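Local coordinates for peptidoglycan-recognition protein LC (PDB 2F2L) that activates the imd/Relish immune pathway of Drosophila and takes part in the response to lipopolysaccharide and peptidoglycan of Gram-negative bacteria, at residues Ile28-Asn33 with Thr149-Asp154. Residues are numbered along the deposited sequence; the frame is centred on the assembly and turned at random.
Sequences IALPTN and TDFKAD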
loop_
_atom_site.group_PDB
_atom_site.type_symbol
_atom_site.label_atom_id
_atom_site.label_comp_id
_atom_site.label_asym_id
_atom_site.label_seq_id
_atom_site.Cartn_x
_atom_site.Cartn_y
_atom_site.Cartn_z
ATOM N N ILE A 28 -20.247 -11.792 3.932
ATOM C CA ILE A 28 -19.508 -12.558 4.946
ATOM C C ILE A 28 -18.586 -11.662 5.765
ATOM O O ILE A 28 -17.786 -10.874 5.207
ATOM C CB ILE A 28 -18.670 -13.679 4.292
ATOM C CG1 ILE A 28 -19.590 -14.682 3.583
ATOM C CG2 ILE A 28 -17.843 -14.427 5.328
ATOM C CD1 ILE A 28 -18.873 -15.547 2.569
ATOM N N ALA A 29 -18.691 -11.780 7.089
ATOM C CA ALA A 29 -17.842 -11.010 7.991
ATOM C C ALA A 29 -16.626 -11.835 8.413
ATOM O O ALA A 29 -16.727 -13.042 8.613
ATOM C CB ALA A 29 -18.625 -10.532 9.197
ATOM N N LEU A 30 -15.475 -11.180 8.484
ATOM C CA LEU A 30 -14.231 -11.830 8.867
ATOM C C LEU A 30 -13.362 -10.867 9.689
ATOM O O LEU A 30 -13.434 -9.656 9.508
ATOM C CB LEU A 30 -13.419 -12.281 7.641
ATOM C CG LEU A 30 -14.065 -13.079 6.509
ATOM C CD1 LEU A 30 -14.493 -12.170 5.373
ATOM C CD2 LEU A 30 -13.100 -14.122 5.989
ATOM N N PRO A 31 -12.526 -11.413 10.584
ATOM C CA PRO A 31 -11.499 -10.604 11.234
ATOM C C PRO A 31 -10.243 -10.536 10.358
ATOM O O PRO A 31 -9.989 -11.456 9.579
ATOM C CB PRO A 31 -11.224 -11.388 12.516
ATOM C CG PRO A 31 -11.408 -12.812 12.088
ATOM C CD PRO A 31 -12.489 -12.808 11.042
ATOM N N THR A 32 -9.455 -9.475 10.471
ATOM C CA THR A 32 -8.177 -9.453 9.747
ATOM C C THR A 32 -7.092 -10.177 10.555
ATOM O O THR A 32 -6.059 -10.576 10.009
ATOM C CB THR A 32 -7.711 -8.001 9.396
ATOM O OG1 THR A 32 -7.584 -7.223 10.592
ATOM C CG2 THR A 32 -8.679 -7.340 8.466
ATOM N N ASN A 33 -7.336 -10.335 11.860
ATOM C CA ASN A 33 -6.333 -10.812 12.821
ATOM C C ASN A 33 -5.028 -10.028 12.794
ATOM O O ASN A 33 -3.962 -10.557 13.094
ATOM C CB ASN A 33 -6.088 -12.320 12.645
ATOM C CG ASN A 33 -7.323 -13.138 12.951
ATOM O OD1 ASN A 33 -8.036 -12.843 13.911
ATOM N ND2 ASN A 33 -7.599 -14.160 12.130
ATOM N N THR A 149 -9.482 -21.816 12.021
ATOM C CA THR A 149 -9.122 -21.120 13.247
ATOM C C THR A 149 -8.983 -19.617 13.043
ATOM O O THR A 149 -9.315 -18.838 13.941
ATOM C CB THR A 149 -7.810 -21.671 13.796
ATOM O OG1 THR A 149 -7.955 -23.078 14.021
ATOM C CG2 THR A 149 -7.441 -20.993 15.105
ATOM N N ASP A 150 -8.510 -19.218 11.859
ATOM C CA ASP A 150 -8.342 -17.801 11.530
ATOM C C ASP A 150 -9.653 -17.058 11.284
ATOM O O ASP A 150 -9.644 -15.833 11.182
ATOM C CB ASP A 150 -7.457 -17.639 10.290
ATOM C CG ASP A 150 -6.015 -18.059 10.539
ATOM O OD1 ASP A 150 -5.616 -18.191 11.722
ATOM O OD2 ASP A 150 -5.287 -18.267 9.545
ATOM N N PHE A 151 -10.762 -17.785 11.163
ATOM C CA PHE A 151 -12.083 -17.157 11.012
ATOM C C PHE A 151 -12.772 -16.864 12.351
ATOM O O PHE A 151 -13.815 -16.194 12.371
ATOM C CB PHE A 151 -13.012 -18.040 10.162
ATOM C CG PHE A 151 -12.640 -18.125 8.694
ATOM C CD1 PHE A 151 -11.824 -17.179 8.081
ATOM C CD2 PHE A 151 -13.174 -19.142 7.907
ATOM C CE1 PHE A 151 -11.525 -17.272 6.732
ATOM C CE2 PHE A 151 -12.871 -19.233 6.558
ATOM C CZ PHE A 151 -12.058 -18.295 5.971
ATOM N N LYS A 152 -12.202 -17.362 13.455
ATOM C CA LYS A 152 -12.822 -17.227 14.769
ATOM C C LYS A 152 -12.724 -15.785 15.273
ATOM O O LYS A 152 -11.654 -15.175 15.253
ATOM C CB LYS A 152 -12.218 -18.209 15.808
ATOM C CG LYS A 152 -12.566 -19.715 15.613
ATOM C CD LYS A 152 -14.079 -19.961 15.366
ATOM C CE LYS A 152 -14.484 -21.444 15.423
ATOM N NZ LYS A 152 -15.997 -21.643 15.351
ATOM N N ALA A 153 -13.861 -15.263 15.729
ATOM C CA ALA A 153 -13.973 -13.901 16.220
ATOM C C ALA A 153 -15.305 -13.739 16.938
ATOM O O ALA A 153 -16.162 -12.980 16.507
ATOM C CB ALA A 153 -13.867 -12.914 15.071
ATOM N N ASP A 154 -15.457 -14.468 18.040
ATOM C CA ASP A 154 -16.715 -14.530 18.796
ATOM C C ASP A 154 -17.286 -13.148 19.128
ATOM O O ASP A 154 -18.486 -12.929 18.995
ATOM C CB ASP A 154 -16.517 -15.327 20.095
ATOM C CG ASP A 154 -16.452 -16.834 19.867
ATOM O OD1 ASP A 154 -16.510 -17.274 18.701
ATOM O OD2 ASP A 154 -16.361 -17.590 20.871
HETATM O O HOH W 1 -10.308 -12.476 15.536
HETATM O O HOH W 2 -9.040 -15.523 14.726
#
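Leu30 and Pro31, at the end of strand 24-31 in the mixed beta-sheet of the extracellular PGRP domain, of the amidase 2 family, pack against the 3-10 turn 149-151 and the residues that lead from it into helix 154-158. Apolar side chains and the Pro31 ring make up the buried side. The side chains of Leu30 and Phe151 run side by side and point the same way; Leu30 CD2 meets Phe151 CE1 at 3.6 Å, approaching the ring obliquely. Phe151 also touches Ser141, which ties this spot to helix 141-144. Pro31 CG lies 3.9 Å from the CB of Ala153, the N-cap residue of helix 154-158. Pro31 also makes van der Waals contacts with backbone carbonyl oxygens, CG at 3.6 Å from Asp150 O and CD near Phe151 O. That last carbonyl is hydrogen-bonded to the hydroxyl of Tyr157 in the same helix.

Polar contacts gather at the more open side, around Asn33 just past the strand. Its CG stands anti to the carbonyl carbon (chi1 -64°), which helps present the amide to the turn. Two waters bridge Asn33 OD1 to Lys152 O; water 2 lies 2.7 Å from Lys152 O. The direct link is a bent hydrogen bond, Asn33 ND2 to Asp150 O at 2.8 Å, with an N-H...O angle of 137° and the acceptor close to the amide plane of Asn33.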